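Local structure of copper chaperone PCu(A)C (Methylosinus trichosporium OB3b, 6P1F) at residues R16-G21 / S90-V95; E100-L103 / G109-T112. The protein probably acts as a bacterial copper chaperone, its PCuAC domain, captured here without metal, binding copper through a histidine brace. All coordinates share one frame; numbering follows the deposited sequence.

Interaction 1: R16-G21 / S90-V95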
ATOM      1  N   ARG A  16      -1.996  -9.850  -0.088  1.00 16.14           N
ATOM      2  CA  ARG A  16      -2.453 -11.181  -0.450  1.00 16.85           C
ATOM      3  C   ARG A  16      -1.846 -11.601  -1.756  1.00 20.26           C
ATOM      4  O   ARG A  16      -1.988 -10.898  -2.769  1.00 18.28           O
ATOM      5  CB  ARG A  16      -3.971 -11.186  -0.572  1.00 17.58           C
ATOM      6  CG  ARG A  16      -4.681 -11.125   0.727  1.00 18.06           C
ATOM      7  CD  ARG A  16      -6.159 -10.977   0.476  1.00 19.03           C
ATOM      8  NE  ARG A  16      -6.962 -11.297   1.650  1.00 20.85           N
ATOM      9  CZ  ARG A  16      -8.283 -11.171   1.697  1.00 21.27           C
ATOM     10  NH1 ARG A  16      -8.935 -10.719   0.628  1.00 22.39           N
ATOM     11  NH2 ARG A  16      -8.952 -11.479   2.800  1.00 21.57           N
ATOM     12  N   ALA A  17      -1.179 -12.754  -1.775  1.00 19.75           N
ATOM     13  CA  ALA A  17      -0.579 -13.198  -3.019  1.00 18.75           C
ATOM     14  C   ALA A  17      -1.700 -13.368  -4.046  1.00 22.84           C
ATOM     15  O   ALA A  17      -2.799 -13.761  -3.679  1.00 20.84           O
ATOM     16  CB  ALA A  17       0.173 -14.487  -2.821  1.00 21.18           C
ATOM     17  N   PRO A  18      -1.433 -13.044  -5.318  1.00 21.49           N
ATOM     18  CA  PRO A  18      -2.496 -13.276  -6.307  1.00 20.12           C
ATOM     19  C   PRO A  18      -2.844 -14.764  -6.424  1.00 17.99           C
ATOM     20  O   PRO A  18      -1.982 -15.651  -6.308  1.00 22.40           O
ATOM     21  CB  PRO A  18      -1.913 -12.729  -7.619  1.00 22.49           C
ATOM     22  CG  PRO A  18      -0.432 -12.641  -7.390  1.00 27.31           C
ATOM     23  CD  PRO A  18      -0.211 -12.485  -5.911  1.00 23.08           C
ATOM     24  N   LEU A  19      -4.132 -15.017  -6.604  1.00 22.35           N
ATOM     25  CA  LEU A  19      -4.608 -16.361  -6.846  1.00 25.21           C
ATOM     26  C   LEU A  19      -3.997 -16.924  -8.119  1.00 24.69           C
ATOM     27  O   LEU A  19      -3.588 -16.184  -9.039  1.00 20.80           O
ATOM     28  CB  LEU A  19      -6.134 -16.382  -6.937  1.00 23.77           C
ATOM     29  CG  LEU A  19      -6.964 -16.130  -5.676  1.00 26.47           C
ATOM     30  CD1 LEU A  19      -8.396 -15.753  -6.054  1.00 30.10           C
ATOM     31  CD2 LEU A  19      -6.959 -17.377  -4.815  1.00 28.69           C
ATOM     32  N   GLU A  20      -3.925 -18.250  -8.172  1.00 26.25           N
ATOM     33  CA  GLU A  20      -3.302 -18.874  -9.317  1.00 25.48           C
ATOM     34  C   GLU A  20      -3.946 -18.391 -10.601  1.00 27.01           C
ATOM     35  O   GLU A  20      -5.180 -18.434 -10.765  1.00 25.37           O
ATOM     36  CB  GLU A  20      -3.376 -20.397  -9.232  1.00 32.52           C
ATOM     37  CG  GLU A  20      -2.806 -21.048 -10.490  1.00 46.07           C
ATOM     38  CD  GLU A  20      -2.228 -22.430 -10.245  1.00 63.03           C
ATOM     39  OE1 GLU A  20      -2.628 -23.069  -9.244  1.00 58.29           O
ATOM     40  OE2 GLU A  20      -1.385 -22.876 -11.061  1.00 64.87           O
ATOM     41  N   GLY A  21      -3.118 -17.867 -11.482  1.00 25.05           N
ATOM     42  CA  GLY A  21      -3.597 -17.401 -12.764  1.00 26.56           C
ATOM     43  C   GLY A  21      -4.018 -15.951 -12.816  1.00 31.17           C
ATOM     44  O   GLY A  21      -4.217 -15.414 -13.904  1.00 31.57           O
ATOM     45  N   SER A  90       3.061  -8.631 -12.964  1.00 23.30           N
ATOM     46  CA  SER A  90       3.808  -9.501 -13.873  1.00 30.91           C
ATOM     47  C   SER A  90       4.582 -10.559 -13.101  1.00 34.95           C
ATOM     48  O   SER A  90       4.837 -11.647 -13.616  1.00 32.76           O
ATOM     49  CB  SER A  90       4.737  -8.682 -14.773  1.00 26.76           C
ATOM     50  OG  SER A  90       5.441  -7.720 -14.015  1.00 33.37           O
ATOM     51  N   LYS A  91       4.931 -10.251 -11.856  1.00 27.17           N
ATOM     52  CA  LYS A  91       5.638 -11.213 -11.025  1.00 34.07           C
ATOM     53  C   LYS A  91       5.387 -10.926  -9.548  1.00 29.07           C
ATOM     54  O   LYS A  91       5.182  -9.772  -9.148  1.00 28.77           O
ATOM     55  CB  LYS A  91       7.142 -11.184 -11.338  1.00 34.20           C
ATOM     56  CG  LYS A  91       7.828  -9.869 -11.076  1.00 35.97           C
ATOM     57  CD  LYS A  91       9.346 -10.069 -10.883  1.00 51.11           C
ATOM     58  CE  LYS A  91      10.124  -8.765 -11.048  1.00 53.86           C
ATOM     59  NZ  LYS A  91       9.709  -8.015 -12.270  1.00 52.55           N
ATOM     60  N   MET A  92       5.376 -11.974  -8.740  1.00 23.55           N
ATOM     61  CA  MET A  92       5.231 -11.786  -7.304  1.00 22.62           C
ATOM     62  C   MET A  92       6.025 -12.857  -6.573  1.00 24.20           C
ATOM     63  O   MET A  92       5.976 -14.033  -6.927  1.00 23.10           O
ATOM     64  CB  MET A  92       3.746 -11.822  -6.891  1.00 23.66           C
ATOM     65  CG  MET A  92       3.466 -11.463  -5.424  1.00 22.36           C
ATOM     66  SD  MET A  92       4.078  -9.855  -4.904  1.00 27.35           S
ATOM     67  CE  MET A  92       3.091  -8.738  -5.934  1.00 25.24           C
ATOM     68  N   ASN A  93       6.779 -12.452  -5.563  1.00 23.72           N
ATOM     69  CA  ASN A  93       7.523 -13.423  -4.796  1.00 23.31           C
ATOM     70  C   ASN A  93       6.569 -14.393  -4.084  1.00 21.91           C
ATOM     71  O   ASN A  93       5.367 -14.110  -3.919  1.00 22.02           O
ATOM     72  CB  ASN A  93       8.466 -12.687  -3.805  1.00 21.10           C
ATOM     73  CG  ASN A  93       9.718 -12.148  -4.478  1.00 28.10           C
ATOM     74  OD1 ASN A  93      10.168 -12.691  -5.484  1.00 30.35           O
ATOM     75  ND2 ASN A  93      10.281 -11.056  -3.936  1.00 26.56           N
ATOM     76  N   PRO A  94       7.085 -15.552  -3.649  1.00 22.32           N
ATOM     77  CA  PRO A  94       6.270 -16.535  -2.944  1.00 22.30           C
ATOM     78  C   PRO A  94       5.708 -16.028  -1.642  1.00 24.08           C
ATOM     79  O   PRO A  94       6.239 -15.089  -1.030  1.00 21.85           O
ATOM     80  CB  PRO A  94       7.259 -17.677  -2.645  1.00 27.42           C
ATOM     81  CG  PRO A  94       8.323 -17.533  -3.631  1.00 24.27           C
ATOM     82  CD  PRO A  94       8.436 -16.070  -3.948  1.00 21.27           C
ATOM     83  N   VAL A  95       4.663 -16.702  -1.195  1.00 19.87           N
ATOM     84  CA  VAL A  95       4.124 -16.482   0.126  1.00 19.15           C
ATOM     85  C   VAL A  95       5.232 -16.715   1.139  1.00 25.15           C
ATOM     86  O   VAL A  95       5.963 -17.716   1.044  1.00 24.76           O
ATOM     87  CB  VAL A  95       2.954 -17.427   0.419  1.00 19.79           C
ATOM     88  CG1 VAL A  95       2.555 -17.345   1.856  1.00 24.26           C
ATOM     89  CG2 VAL A  95       1.753 -17.062  -0.487  1.00 25.40           C
TER
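Met92 reaches across to Pro18 and Val95 to Ala17, two apolar touches that join two loops without any hydrogen bond between them. Along 90-95 the chain first ties itself outward: Ser90 pairs through its backbone with Asp48, and Lys91 NZ makes a hydrogen bond to the carbonyl oxygen of Ala47. Met92 then turns toward 16-21. Its CG lies anti to the backbone N (chi1 -173°), which carries the start of the side chain to the proline ring, where Met92 CG meets Pro18 CD at 3.8 Å and Met92 CB follows at 4.1 Å from the same Pro18 CD. The touch is therefore made by the ring carbon next to the proline nitrogen and by the methylene part of the methionine; beyond CG that chain bends at both chi2 and chi3. Both loops belong to the beta-rich PCuAC domain: 16-21 follows strand 8-16, and the loop 90-95 leads from strand 73-89 to strand 98-105. Strand 109-118 supplies a shared neighbour, since Val117 touches both Ala17 and Met92, while Pro18 also rests on Ile89 and Ala25. After Met92, Asn93 ND2 is hydrogen-bonded to the carbonyl oxygen of Ala98. Val95 closes the contact at the surface with a single branch, CG2, which chi1 of 171° sets beside the backbone N and which stands 3.8 Å from Ala17 CB, methyl against methyl.

Interaction 2: E100-L103 / G109-T112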
ATOM      1  N   GLU A 100       9.247  -5.830  -2.918  1.00 17.99           N
ATOM      2  CA  GLU A 100       9.861  -4.507  -2.806  1.00 18.26           C
ATOM      3  C   GLU A 100       9.148  -3.483  -3.657  1.00 18.71           C
ATOM      4  O   GLU A 100       8.885  -3.712  -4.838  1.00 22.86           O
ATOM      5  CB  GLU A 100      11.332  -4.575  -3.217  1.00 26.45           C
ATOM      6  CG  GLU A 100      12.069  -3.215  -3.106  1.00 31.20           C
ATOM      7  CD  GLU A 100      13.559  -3.317  -3.452  1.00 44.84           C
ATOM      8  OE1 GLU A 100      13.893  -3.587  -4.623  1.00 50.28           O
ATOM      9  OE2 GLU A 100      14.392  -3.144  -2.544  1.00 39.78           O
ATOM     10  N   MET A 101       8.787  -2.363  -3.053  1.00 15.57           N
ATOM     11  CA  MET A 101       8.236  -1.284  -3.854  1.00 15.73           C
ATOM     12  C   MET A 101       8.587   0.061  -3.226  1.00 18.75           C
ATOM     13  O   MET A 101       8.832   0.166  -2.036  1.00 18.82           O
ATOM     14  CB  MET A 101       6.720  -1.460  -3.997  1.00 18.69           C
ATOM     15  CG  MET A 101       5.995  -1.398  -2.663  1.00 19.51           C
ATOM     16  SD  MET A 101       4.290  -2.020  -2.791  1.00 20.40           S
ATOM     17  CE  MET A 101       4.577  -3.801  -2.897  1.00 20.19           C
ATOM     18  N   THR A 102       8.605   1.116  -4.025  1.00 14.89           N
ATOM     19  CA  THR A 102       8.953   2.415  -3.477  1.00 15.69           C
ATOM     20  C   THR A 102       7.719   3.309  -3.395  1.00 17.80           C
ATOM     21  O   THR A 102       7.035   3.497  -4.389  1.00 19.00           O
ATOM     22  CB  THR A 102      10.036   3.083  -4.316  1.00 18.98           C
ATOM     23  OG1 THR A 102      11.202   2.236  -4.289  1.00 21.13           O
ATOM     24  CG2 THR A 102      10.385   4.434  -3.741  1.00 19.88           C
ATOM     25  N   LEU A 103       7.442   3.849  -2.211  1.00 16.20           N
ATOM     26  CA  LEU A 103       6.345   4.810  -2.053  1.00 15.77           C
ATOM     27  C   LEU A 103       6.876   6.210  -2.246  1.00 18.89           C
ATOM     28  O   LEU A 103       7.942   6.531  -1.740  1.00 18.78           O
ATOM     29  CB  LEU A 103       5.724   4.689  -0.681  1.00 16.53           C
ATOM     30  CG  LEU A 103       5.269   3.275  -0.308  1.00 19.36           C
ATOM     31  CD1 LEU A 103       4.611   3.298   1.105  1.00 22.55           C
ATOM     32  CD2 LEU A 103       4.325   2.679  -1.324  1.00 21.19           C
ATOM     33  N   GLY A 109       8.848  12.565   0.689  1.00 17.27           N
ATOM     34  CA  GLY A 109       9.809  11.958  -0.213  1.00 18.38           C
ATOM     35  C   GLY A 109       9.645  10.460  -0.342  1.00 19.87           C
ATOM     36  O   GLY A 109       8.557   9.954  -0.126  1.00 18.24           O
ATOM     37  N   GLU A 110      10.722   9.759  -0.715  1.00 17.02           N
ATOM     38  CA  GLU A 110      10.631   8.356  -1.139  1.00 16.95           C
ATOM     39  C   GLU A 110      11.062   7.391  -0.039  1.00 17.30           C
ATOM     40  O   GLU A 110      11.991   7.673   0.726  1.00 18.89           O
ATOM     41  CB  GLU A 110      11.476   8.118  -2.405  1.00 19.52           C
ATOM     42  CG  GLU A 110      10.985   8.890  -3.635  1.00 22.44           C
ATOM     43  CD  GLU A 110      11.901   8.719  -4.838  1.00 48.67           C
ATOM     44  OE1 GLU A 110      12.913   9.445  -4.920  1.00 65.30           O
ATOM     45  OE2 GLU A 110      11.613   7.856  -5.700  1.00 54.51           O
ATOM     46  N   VAL A 111      10.331   6.282   0.072  1.00 16.51           N
ATOM     47  CA  VAL A 111      10.716   5.228   1.010  1.00 15.77           C
ATOM     48  C   VAL A 111      10.452   3.905   0.326  1.00 19.20           C
ATOM     49  O   VAL A 111       9.396   3.699  -0.257  1.00 17.53           O
ATOM     50  CB  VAL A 111       9.931   5.364   2.331  1.00 16.35           C
ATOM     51  CG1 VAL A 111       8.417   5.466   2.088  1.00 19.60           C
ATOM     52  CG2 VAL A 111      10.306   4.253   3.334  1.00 18.30           C
ATOM     53  N   THR A 112      11.427   3.012   0.371  1.00 19.10           N
ATOM     54  CA  THR A 112      11.256   1.683  -0.213  1.00 17.35           C
ATOM     55  C   THR A 112      10.853   0.697   0.855  1.00 21.26           C
ATOM     56  O   THR A 112      11.541   0.553   1.880  1.00 22.15           O
ATOM     57  CB  THR A 112      12.557   1.227  -0.887  1.00 22.50           C
ATOM     58  OG1 THR A 112      12.889   2.145  -1.956  1.00 21.04           O
ATOM     59  CG2 THR A 112      12.408  -0.186  -1.438  1.00 23.74           C
TER
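Leu103 and Val111 exchange two backbone hydrogen bonds, Leu103 N to Val111 O at 2.8 Å and Val111 N to Leu103 O at 3.0 Å. A third bond links the hydroxyls of the neighbouring pair, Thr102 OG1 and Thr112 OG1, 2.9 Å apart. Both threonines have chi1 -61°, with OG1 anti to the carbonyl carbon, and this shared setting lets the two oxygens meet over one face of the sheet. Weaker CA-H...O contacts flank these bonds: Thr102 CA to Val111 O, at 3.5 Å, lies between the two pairs, and Glu110 CA also approaches Leu103 O. The pairs are those of an antiparallel beta hairpin made by strands 98-105 and 109-118: Leu103-Val111 is hydrogen-bonded, Thr102-Thr112 non-hydrogen-bonded with its CA atoms only 4.1 Å apart. On the threonine face the methyl of Thr112 is met by the aliphatic part of Glu100, Thr112 CG2 to Glu100 CG being 3.5 Å. Beside Thr102 CG2 runs the chain of Glu110, whose OE2 forms a salt bridge to Lys45 of strand 39-45, the strand on the far edge of 98-105. On the opposite face Leu103 CB packs against Val111 CG1 at 3.9 Å. Leu103 is buried, touching Leu41, Val44 and Met29, and both it and Val111 reach Ile10 of strand 8-16.

The two contacts share strand 109-118: interaction 2 pairs its beginning with strand 98-105, while the far part of the same strand lies against interaction 1. The loop 90-95 of interaction 1 leads into strand 98-105 of interaction 2. The centres of interactions 1 and 2 are 20 Å apart, although the nearest atoms come to about 5 Å without touching. Neither contact includes a residue known to bind metal. Val111 lies about 9 Å, side chain to side chain, from His1, a copper ligand with His12, while Pro18 is about 10 Å from Glu85, which binds zinc with His55, His59 and His83. No metal is bound to this chain.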